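Local structure of UDP-N-acetylglucosamine 2-epimerase (Methanocaldococcus jannaschii, 4NES) at residues K15-I20 / V172-Q177; I20-K25 / S353-V358; F202-H207 / K234-S239. The protein probably catalyses the reversible C-2 epimerisation of UDP-N-acetylglucosamine to UDP-N-acetylmannosamine, the activated donor of ManNAc residues, and works as a homodimer. All blocks are in the same frame, centred on the assembly; numbering follows the deposited sequence.

Interaction 1: residues K15-I20 / V172-Q177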
# COMPACT_ATOMS: atom_id res chain seq x y z
N LYS A 15 -16.88 0.57 15.52
CA LYS A 15 -15.67 1.13 16.11
C LYS A 15 -15.49 2.63 15.86
O LYS A 15 -14.74 3.30 16.57
CB LYS A 15 -14.44 0.32 15.70
CG LYS A 15 -14.32 -0.94 16.52
CD LYS A 15 -13.23 -1.88 16.01
CE LYS A 15 -12.94 -3.00 17.01
NZ LYS A 15 -11.96 -4.00 16.48
N LEU A 16 -16.16 3.16 14.84
CA LEU A 16 -16.15 4.60 14.60
C LEU A 16 -17.23 5.32 15.37
O LEU A 16 -17.16 6.54 15.54
CB LEU A 16 -16.29 4.92 13.10
CG LEU A 16 -15.02 4.66 12.31
CD1 LEU A 16 -15.34 4.52 10.82
CD2 LEU A 16 -13.98 5.78 12.56
N SER A 17 -18.23 4.60 15.87
CA SER A 17 -19.32 5.25 16.61
C SER A 17 -18.86 6.13 17.79
O SER A 17 -19.41 7.23 17.98
CB SER A 17 -20.44 4.26 17.00
OG SER A 17 -20.09 3.34 18.02
N PRO A 18 -17.84 5.70 18.57
CA PRO A 18 -17.40 6.60 19.65
C PRO A 18 -16.70 7.86 19.13
O PRO A 18 -16.73 8.90 19.81
CB PRO A 18 -16.42 5.75 20.45
CG PRO A 18 -16.84 4.31 20.15
CD PRO A 18 -17.26 4.35 18.71
N ILE A 19 -16.07 7.77 17.97
CA ILE A 19 -15.46 8.95 17.35
C ILE A 19 -16.53 9.91 16.86
O ILE A 19 -16.44 11.14 17.08
CB ILE A 19 -14.50 8.53 16.22
CG1 ILE A 19 -13.26 7.90 16.85
CG2 ILE A 19 -14.12 9.74 15.37
CD1 ILE A 19 -12.41 7.12 15.88
N ILE A 20 -17.57 9.37 16.24
CA ILE A 20 -18.72 10.16 15.85
C ILE A 20 -19.38 10.83 17.06
O ILE A 20 -19.70 12.03 17.01
CB ILE A 20 -19.72 9.31 15.04
CG1 ILE A 20 -19.09 8.94 13.70
CG2 ILE A 20 -21.07 10.03 14.88
CD1 ILE A 20 -19.77 7.81 12.95
N VAL A 172 -13.78 -0.51 23.40
CA VAL A 172 -14.12 -0.38 24.82
C VAL A 172 -15.20 0.67 25.01
O VAL A 172 -16.20 0.41 25.68
CB VAL A 172 -12.90 -0.05 25.70
CG1 VAL A 172 -13.31 0.02 27.18
CG2 VAL A 172 -11.81 -1.07 25.52
N ASP A 173 -15.01 1.85 24.42
CA ASP A 173 -16.04 2.90 24.46
C ASP A 173 -17.38 2.35 23.99
O ASP A 173 -18.41 2.56 24.63
CB ASP A 173 -15.74 4.06 23.49
CG ASP A 173 -14.34 4.64 23.59
OD1 ASP A 173 -13.37 3.96 23.96
OD2 ASP A 173 -14.21 5.83 23.22
N ALA A 174 -17.37 1.67 22.85
CA ALA A 174 -18.61 1.19 22.24
C ALA A 174 -19.32 0.16 23.13
O ALA A 174 -20.54 0.23 23.35
CB ALA A 174 -18.35 0.60 20.87
N THR A 175 -18.54 -0.77 23.66
CA THR A 175 -19.11 -1.82 24.49
C THR A 175 -19.63 -1.19 25.79
O THR A 175 -20.68 -1.58 26.31
CB THR A 175 -18.07 -2.95 24.76
OG1 THR A 175 -17.48 -3.36 23.52
CG2 THR A 175 -18.73 -4.14 25.40
N LEU A 176 -18.92 -0.16 26.26
CA LEU A 176 -19.29 0.58 27.47
C LEU A 176 -20.40 1.62 27.27
O LEU A 176 -21.10 1.95 28.24
CB LEU A 176 -18.05 1.26 28.07
CG LEU A 176 -17.26 0.54 29.17
CD1 LEU A 176 -17.90 0.82 30.53
CD2 LEU A 176 -17.15 -0.95 28.92
N GLN A 177 -20.56 2.15 26.06
CA GLN A 177 -21.67 3.08 25.78
C GLN A 177 -22.98 2.31 25.56
O GLN A 177 -24.06 2.82 25.88
CB GLN A 177 -21.34 4.13 24.65
CG GLN A 177 -20.89 3.62 23.23
CD GLN A 177 -20.43 4.72 22.21
OE1 GLN A 177 -20.73 4.63 21.00
NE2 GLN A 177 -19.68 5.71 22.68

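Interaction 2: residues I20-K25 / S353-V358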
# COMPACT_ATOMS: atom_id res chain seq x y z
N ILE A 20 -17.57 9.37 16.24
CA ILE A 20 -18.72 10.16 15.85
C ILE A 20 -19.38 10.83 17.06
O ILE A 20 -19.70 12.03 17.01
CB ILE A 20 -19.72 9.31 15.04
CG1 ILE A 20 -19.09 8.94 13.70
CG2 ILE A 20 -21.07 10.03 14.88
CD1 ILE A 20 -19.77 7.81 12.95
N ARG A 21 -19.55 10.09 18.17
CA ARG A 21 -20.13 10.67 19.39
C ARG A 21 -19.30 11.88 19.86
O ARG A 21 -19.84 12.93 20.24
CB ARG A 21 -20.18 9.63 20.52
CG ARG A 21 -21.28 8.57 20.40
CD ARG A 21 -22.67 9.14 20.69
NE ARG A 21 -23.28 9.72 19.50
CZ ARG A 21 -23.93 9.02 18.58
NH1 ARG A 21 -24.07 7.71 18.71
NH2 ARG A 21 -24.45 9.63 17.53
N ALA A 22 -17.98 11.73 19.79
CA ALA A 22 -17.09 12.80 20.20
C ALA A 22 -17.13 13.99 19.24
O ALA A 22 -17.18 15.15 19.69
CB ALA A 22 -15.68 12.29 20.35
N LEU A 23 -17.12 13.73 17.94
CA LEU A 23 -17.22 14.80 16.94
C LEU A 23 -18.49 15.62 17.07
O LEU A 23 -18.48 16.83 16.80
CB LEU A 23 -17.13 14.22 15.53
CG LEU A 23 -15.76 13.73 15.09
CD1 LEU A 23 -15.87 12.88 13.82
CD2 LEU A 23 -14.83 14.91 14.86
N GLU A 24 -19.59 14.98 17.46
CA GLU A 24 -20.87 15.66 17.63
C GLU A 24 -20.84 16.73 18.72
O GLU A 24 -21.67 17.63 18.73
CB GLU A 24 -21.98 14.66 17.93
CG GLU A 24 -22.42 13.85 16.74
CD GLU A 24 -23.33 12.72 17.14
OE1 GLU A 24 -23.50 12.51 18.36
OE2 GLU A 24 -23.88 12.05 16.24
N LYS A 25 -19.88 16.62 19.63
CA LYS A 25 -19.76 17.59 20.72
C LYS A 25 -18.81 18.73 20.37
O LYS A 25 -18.45 19.53 21.24
CB LYS A 25 -19.24 16.91 21.98
CG LYS A 25 -20.10 15.76 22.46
CD LYS A 25 -19.49 15.09 23.68
CE LYS A 25 -20.39 13.99 24.21
NZ LYS A 25 -20.69 12.94 23.19
N SER A 353 -11.42 6.42 24.37
CA SER A 353 -10.52 6.51 23.22
C SER A 353 -11.05 7.43 22.12
O SER A 353 -10.28 8.15 21.49
CB SER A 353 -10.29 5.11 22.65
OG SER A 353 -9.73 4.28 23.64
N GLY A 354 -12.36 7.38 21.87
CA GLY A 354 -12.95 8.24 20.86
C GLY A 354 -12.72 9.71 21.16
O GLY A 354 -12.31 10.47 20.29
N GLU A 355 -12.95 10.11 22.40
CA GLU A 355 -12.74 11.50 22.78
C GLU A 355 -11.27 11.89 22.66
O GLU A 355 -10.96 12.99 22.21
CB GLU A 355 -13.29 11.75 24.19
CG GLU A 355 -14.82 11.81 24.27
CD GLU A 355 -15.41 13.14 23.83
OE1 GLU A 355 -14.64 14.04 23.44
OE2 GLU A 355 -16.65 13.28 23.90
N ARG A 356 -10.38 10.98 23.04
CA ARG A 356 -8.94 11.28 22.98
C ARG A 356 -8.48 11.46 21.53
O ARG A 356 -7.72 12.38 21.22
CB ARG A 356 -8.12 10.20 23.67
CG ARG A 356 -6.61 10.33 23.47
CD ARG A 356 -5.92 11.10 24.58
NE ARG A 356 -4.48 10.85 24.56
CZ ARG A 356 -3.57 11.68 24.07
NH1 ARG A 356 -3.94 12.85 23.57
NH2 ARG A 356 -2.29 11.34 24.07
N ILE A 357 -8.97 10.60 20.65
CA ILE A 357 -8.66 10.69 19.22
C ILE A 357 -9.10 12.03 18.64
O ILE A 357 -8.33 12.69 17.95
CB ILE A 357 -9.31 9.53 18.46
CG1 ILE A 357 -8.55 8.24 18.76
CG2 ILE A 357 -9.30 9.80 16.95
CD1 ILE A 357 -9.27 6.98 18.31
N VAL A 358 -10.32 12.45 18.95
CA VAL A 358 -10.81 13.72 18.45
C VAL A 358 -10.01 14.90 19.01
O VAL A 358 -9.73 15.87 18.30
CB VAL A 358 -12.33 13.87 18.70
CG1 VAL A 358 -12.83 15.25 18.32
CG2 VAL A 358 -13.09 12.84 17.89
O HOH W 1 -15.64 15.71 21.92
O HOH W 2 -18.21 11.38 23.56

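Interaction 3: residues F202-H207 / K234-S239. With UDP (uridine-5'-diphosphate), chain C; UD1 (uridine-diphosphate-N-acetylglucosamine), chain B.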
# COMPACT_ATOMS: atom_id res chain seq x y z
N PHE A 202 -22.85 -21.80 23.91
CA PHE A 202 -21.64 -21.21 23.35
C PHE A 202 -22.07 -20.35 22.18
O PHE A 202 -22.98 -20.72 21.43
CB PHE A 202 -20.67 -22.28 22.84
CG PHE A 202 -20.11 -23.19 23.90
CD1 PHE A 202 -20.28 -22.93 25.25
CD2 PHE A 202 -19.38 -24.31 23.53
CE1 PHE A 202 -19.75 -23.78 26.22
CE2 PHE A 202 -18.84 -25.17 24.49
CZ PHE A 202 -19.02 -24.90 25.83
N LEU A 203 -21.43 -19.20 22.02
CA LEU A 203 -21.71 -18.31 20.90
C LEU A 203 -20.62 -18.44 19.84
O LEU A 203 -19.43 -18.37 20.15
CB LEU A 203 -21.77 -16.86 21.40
CG LEU A 203 -22.12 -15.77 20.39
CD1 LEU A 203 -23.54 -15.92 19.84
CD2 LEU A 203 -21.93 -14.41 21.02
N LEU A 204 -21.03 -18.62 18.58
CA LEU A 204 -20.08 -18.82 17.49
C LEU A 204 -20.25 -17.79 16.38
O LEU A 204 -21.37 -17.53 15.94
CB LEU A 204 -20.27 -20.22 16.91
CG LEU A 204 -19.50 -20.60 15.64
CD1 LEU A 204 -18.00 -20.68 15.88
CD2 LEU A 204 -20.04 -21.93 15.09
N THR A 205 -19.14 -17.21 15.93
CA THR A 205 -19.11 -16.50 14.64
C THR A 205 -17.88 -16.95 13.88
O THR A 205 -16.86 -17.25 14.48
CB THR A 205 -19.12 -14.94 14.76
OG1 THR A 205 -17.82 -14.46 15.16
CG2 THR A 205 -20.21 -14.44 15.70
N LEU A 206 -17.97 -16.99 12.55
CA LEU A 206 -16.87 -17.46 11.73
C LEU A 206 -16.98 -16.82 10.36
O LEU A 206 -17.98 -17.03 9.67
CB LEU A 206 -16.94 -18.99 11.57
CG LEU A 206 -15.71 -19.65 10.95
CD1 LEU A 206 -14.62 -19.79 12.01
CD2 LEU A 206 -16.04 -21.01 10.34
N HIS A 207 -15.96 -16.08 9.94
CA HIS A 207 -15.99 -15.46 8.61
C HIS A 207 -14.64 -15.11 7.97
O HIS A 207 -14.63 -14.54 6.88
CB HIS A 207 -16.89 -14.21 8.60
CG HIS A 207 -16.27 -12.99 9.21
ND1 HIS A 207 -16.31 -12.71 10.55
CD2 HIS A 207 -15.59 -11.96 8.63
CE1 HIS A 207 -15.69 -11.57 10.79
NE2 HIS A 207 -15.24 -11.09 9.64
N LYS A 234 -23.50 -29.22 24.78
CA LYS A 234 -23.73 -27.79 24.80
C LYS A 234 -24.45 -27.30 23.55
O LYS A 234 -24.15 -27.74 22.44
CB LYS A 234 -22.39 -27.06 24.93
CG LYS A 234 -22.40 -25.99 25.99
CD LYS A 234 -22.73 -26.56 27.35
CE LYS A 234 -21.51 -26.72 28.23
NZ LYS A 234 -21.87 -26.58 29.67
N ALA A 235 -25.40 -26.38 23.74
CA ALA A 235 -26.06 -25.75 22.61
C ALA A 235 -25.16 -24.65 22.05
O ALA A 235 -24.44 -23.99 22.81
CB ALA A 235 -27.39 -25.17 23.02
N ILE A 236 -25.20 -24.47 20.74
CA ILE A 236 -24.42 -23.44 20.07
C ILE A 236 -25.37 -22.46 19.40
O ILE A 236 -26.33 -22.88 18.74
CB ILE A 236 -23.55 -24.05 18.95
CG1 ILE A 236 -22.76 -25.26 19.46
CG2 ILE A 236 -22.64 -23.01 18.34
CD1 ILE A 236 -21.70 -24.92 20.49
N ILE A 237 -25.13 -21.17 19.58
CA ILE A 237 -25.82 -20.14 18.81
C ILE A 237 -24.82 -19.58 17.80
O ILE A 237 -23.76 -19.08 18.18
CB ILE A 237 -26.35 -19.01 19.71
CG1 ILE A 237 -27.37 -19.57 20.70
CG2 ILE A 237 -27.00 -17.91 18.87
CD1 ILE A 237 -27.91 -18.55 21.69
N PHE A 238 -25.15 -19.69 16.52
CA PHE A 238 -24.24 -19.33 15.44
C PHE A 238 -24.83 -18.17 14.65
O PHE A 238 -25.81 -18.34 13.92
CB PHE A 238 -24.06 -20.57 14.54
CG PHE A 238 -23.09 -20.41 13.38
CD1 PHE A 238 -22.17 -19.37 13.33
CD2 PHE A 238 -23.10 -21.34 12.35
CE1 PHE A 238 -21.30 -19.26 12.25
CE2 PHE A 238 -22.23 -21.24 11.28
CZ PHE A 238 -21.32 -20.19 11.23
N SER A 239 -24.26 -16.98 14.82
CA SER A 239 -24.62 -15.84 13.98
C SER A 239 -23.79 -15.94 12.71
O SER A 239 -22.56 -15.85 12.77
CB SER A 239 -24.32 -14.51 14.68
OG SER A 239 -24.47 -13.43 13.77
N1 UDP C . -21.48 -8.11 15.61
C2 UDP C . -22.79 -7.74 15.61
N3 UDP C . -23.74 -8.63 15.26
C4 UDP C . -23.44 -9.90 14.90
C5 UDP C . -22.11 -10.32 14.88
C6 UDP C . -21.13 -9.38 15.24
O2 UDP C . -23.11 -6.59 15.93
O4 UDP C . -24.46 -10.78 14.54
C1' UDP C . -20.40 -7.17 15.93
C2' UDP C . -19.53 -7.48 17.04
O2' UDP C . -20.14 -7.16 18.26
C3' UDP C . -18.31 -6.72 16.73
C4' UDP C . -18.30 -6.64 15.28
O4' UDP C . -19.51 -7.18 14.82
O3' UDP C . -18.30 -5.43 17.27
C5' UDP C . -17.20 -7.43 14.64
O5' UDP C . -17.30 -7.42 13.24
PA UDP C . -16.83 -8.65 12.35
O1A UDP C . -17.79 -8.77 11.19
O2A UDP C . -16.79 -9.90 13.20
O3A UDP C . -15.42 -8.30 11.73
PB UDP C . -13.96 -8.24 12.30
O1B UDP C . -13.97 -7.64 13.70
O2B UDP C . -13.37 -9.63 12.28
O3B UDP C . -13.27 -7.35 11.30
C1' UD1 B . -14.96 -7.81 5.15
C2' UD1 B . -13.54 -7.49 5.51
C3' UD1 B . -13.15 -8.14 6.75
C4' UD1 B . -14.07 -7.85 7.86
C5' UD1 B . -15.50 -8.10 7.45
C6' UD1 B . -16.47 -7.63 8.47
C7' UD1 B . -12.03 -7.11 3.47
C8' UD1 B . -11.13 -7.74 2.45
N2' UD1 B . -12.63 -7.99 4.44
O1' UD1 B . -15.08 -9.17 4.94
O3' UD1 B . -11.82 -7.73 7.11
O4' UD1 B . -13.76 -8.64 9.00
O5' UD1 B . -15.81 -7.40 6.25
O6' UD1 B . -17.64 -8.37 8.53
O7' UD1 B . -12.24 -5.90 3.46
N1 UD1 B . -21.97 -9.98 1.63
C2 UD1 B . -23.29 -9.79 1.65
N3 UD1 B . -23.80 -8.66 2.11
C4 UD1 B . -23.01 -7.67 2.55
C5 UD1 B . -21.63 -7.83 2.54
C6 UD1 B . -21.12 -9.02 2.07
O2 UD1 B . -24.04 -10.67 1.26
O4 UD1 B . -23.56 -6.51 3.01
C1B UD1 B . -21.38 -11.25 1.13
C2B UD1 B . -21.18 -11.31 -0.33
O2' UD1 B . -21.41 -12.62 -0.78
C3B UD1 B . -19.79 -10.96 -0.49
C4B UD1 B . -19.17 -11.61 0.69
O4B UD1 B . -20.11 -11.49 1.74
O3B UD1 B . -19.22 -11.38 -1.71
C5B UD1 B . -17.89 -10.97 1.09
O5B UD1 B . -17.95 -9.58 1.28
PA UD1 B . -16.65 -8.75 1.45
O1A UD1 B . -15.81 -8.92 0.22
O2A UD1 B . -17.01 -7.33 1.70
O3A UD1 B . -15.82 -9.37 2.63
PB UD1 B . -16.27 -9.78 4.10
O1B UD1 B . -16.17 -11.26 4.20
O2B UD1 B . -17.60 -9.16 4.45
O HOH W 3 -20.31 -15.74 11.33

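Interaction 1: residues K15-I20 / V172-Q177
P18 is central to this crossing: its ring points at helix 170-183 and sits against D173, A174 and Q177. CG of P18 packs on D173, 3.5 Å from its CB, and the same atom lies 4.1 Å from CB of A174. The neighbouring ring carbon, CB of P18, meets the carboxylate as well, with D173 OD2 at 3.5 Å. The Q177 side chain crosses that of P18 at about a right angle. Its chi1 of 56° starts the chain between the backbone N and the carbonyl carbon, and the extended run beyond CG brings NE2 to 3.9 Å from P18 CB, while OE1 ends 3.3 Å from OG of S17. That hydroxyl is hydrogen-bonded to the carbonyl O of I14. Cut back to an alanine, Q177 would probably no longer cover the flank of P18 or reach S17, leaving a gap at this edge.

Small groups at the centre let the segment axes pass 8.3 Å apart at 81°. P18 has no N-H to give, and its helix kinks here. Helix 10-23 follows the first strand of the N-terminal sheet, and helix 170-183, which follows its last strand, also packs through T175 on helix 289-298 of the second domain. Farther out, both carboxylate oxygens of D173 accept from the backbone N of S353 and G354, at the start of helix 353-363. Between the segments contact is by packing, while K15 O accepts a hydrogen bond from T170 OG1; the charge of D173 goes to a third helix, whose N-terminal end would probably help to stabilise it.

Interaction 2: residues I20-K25 / S353-V358
A22 points its methyl toward helix 353-363, and two side chains one turn apart receive it. CB of A22 lies 3.6 Å from CG2 of V358 and equally close to CD of E355, so the methyl is lodged between a branched apolar group and a carboxylate. The backbones come close here, the CA atoms of A22 and E355 being only 5.2 Å apart, and the carbonyl O of G354 also faces the alanine methyl.

V358 has CG1 anti to its backbone N (chi1 174°), which turns CG2 to the alanine and to L23. The leucine crosses the valine at a slant: its CG is 4.0 Å from V358 CG2, and its CD2 rests against V358 CG1. On the solvent side E355 bends at chi2 and lays its carboxylate beside A22. K25 crosses it at about a right angle, touching E355 OE2 with the methylene CD at 3.4 Å rather than with its charge. NZ remains 4.1 Å from OE2, beyond a salt bridge, and a water that accepts from NZ and donates to OE2 bridges the two. The same ammonium is bonded to the carbonyl O of R21 from above the carbonyl plane, which, with the water, helps to hold the bend at chi4. R21 itself turns away and grips E24 side-on, with NE on OE1 and NH2 on OE2 at 2.8 Å.

The residues thus grade from apolar L23 and V358 to a hydrated, charged rim. In the GT-B fold of this family the chain ends by returning to the N-terminal domain, and here helix 353-363 does so by packing on helix 10-23, which follows the first strand of the Rossmann-like sheet.

Interaction 3: residues F202-H207 / K234-S239
L204 and F238 meet at the apolar centre, where CD2 of the leucine lies over one face of the phenyl ring, 3.9 Å from its centroid, in a CH-pi contact displaced toward the rim. On the same face of the sheet I236 fills in beside them, CG2 against L204 CB and CD1 3.7 Å from CB of F202. At the far end the F202 ring has CG of K234 over its face, 3.6 Å from the centroid; the lysine chain bends at chi2 and chi3, and its NZ pairs with E282. The opposite face carries L203 against I237.

Four backbone bonds run between the strands in parallel register, from F202 N to A235 O through to S239 N to L204 O. Beyond them the strands part, and a water accepts from L206 N and donates to S239 O at 2.7 Å. Here the ligands begin. S239 OG, swung opposite its own N (chi1 171°), donates to O4 of the UDP uracil at 2.8 Å. H207, probably an active-site residue, meets O4' of UDP-N-acetylglucosamine in its ring plane, NE2 donating at 2.9 Å and 171°; H241 stacks on its ring.

The beta-alpha-beta unit therefore combines an apolar interior with a polar C-terminal edge, where S239, and H207 in the loop beyond its strand, help to hold UDP and the sugar of UDP-N-acetylglucosamine.

Overall arrangement
Near the N terminus, helix 10-23 supplies one side of both interaction 1 and interaction 2, and I20 belongs to each. Interaction 1 closes first, when helix 170-183 returns to it after the whole seven-stranded sheet has been laid down. The chain then enters the six-stranded sheet, where interaction 3 closes a short, mostly helical excursion between neighbouring strands. Last, helix 353-363 closes interaction 2, so that its span crosses that of interaction 1 and encloses interaction 3. Interactions 1 and 2 touch, their centres about 9 Å apart, and knit three helices at the N-terminal domain; interaction 3 lies about 33 Å from interaction 2, centre to centre, within the second domain.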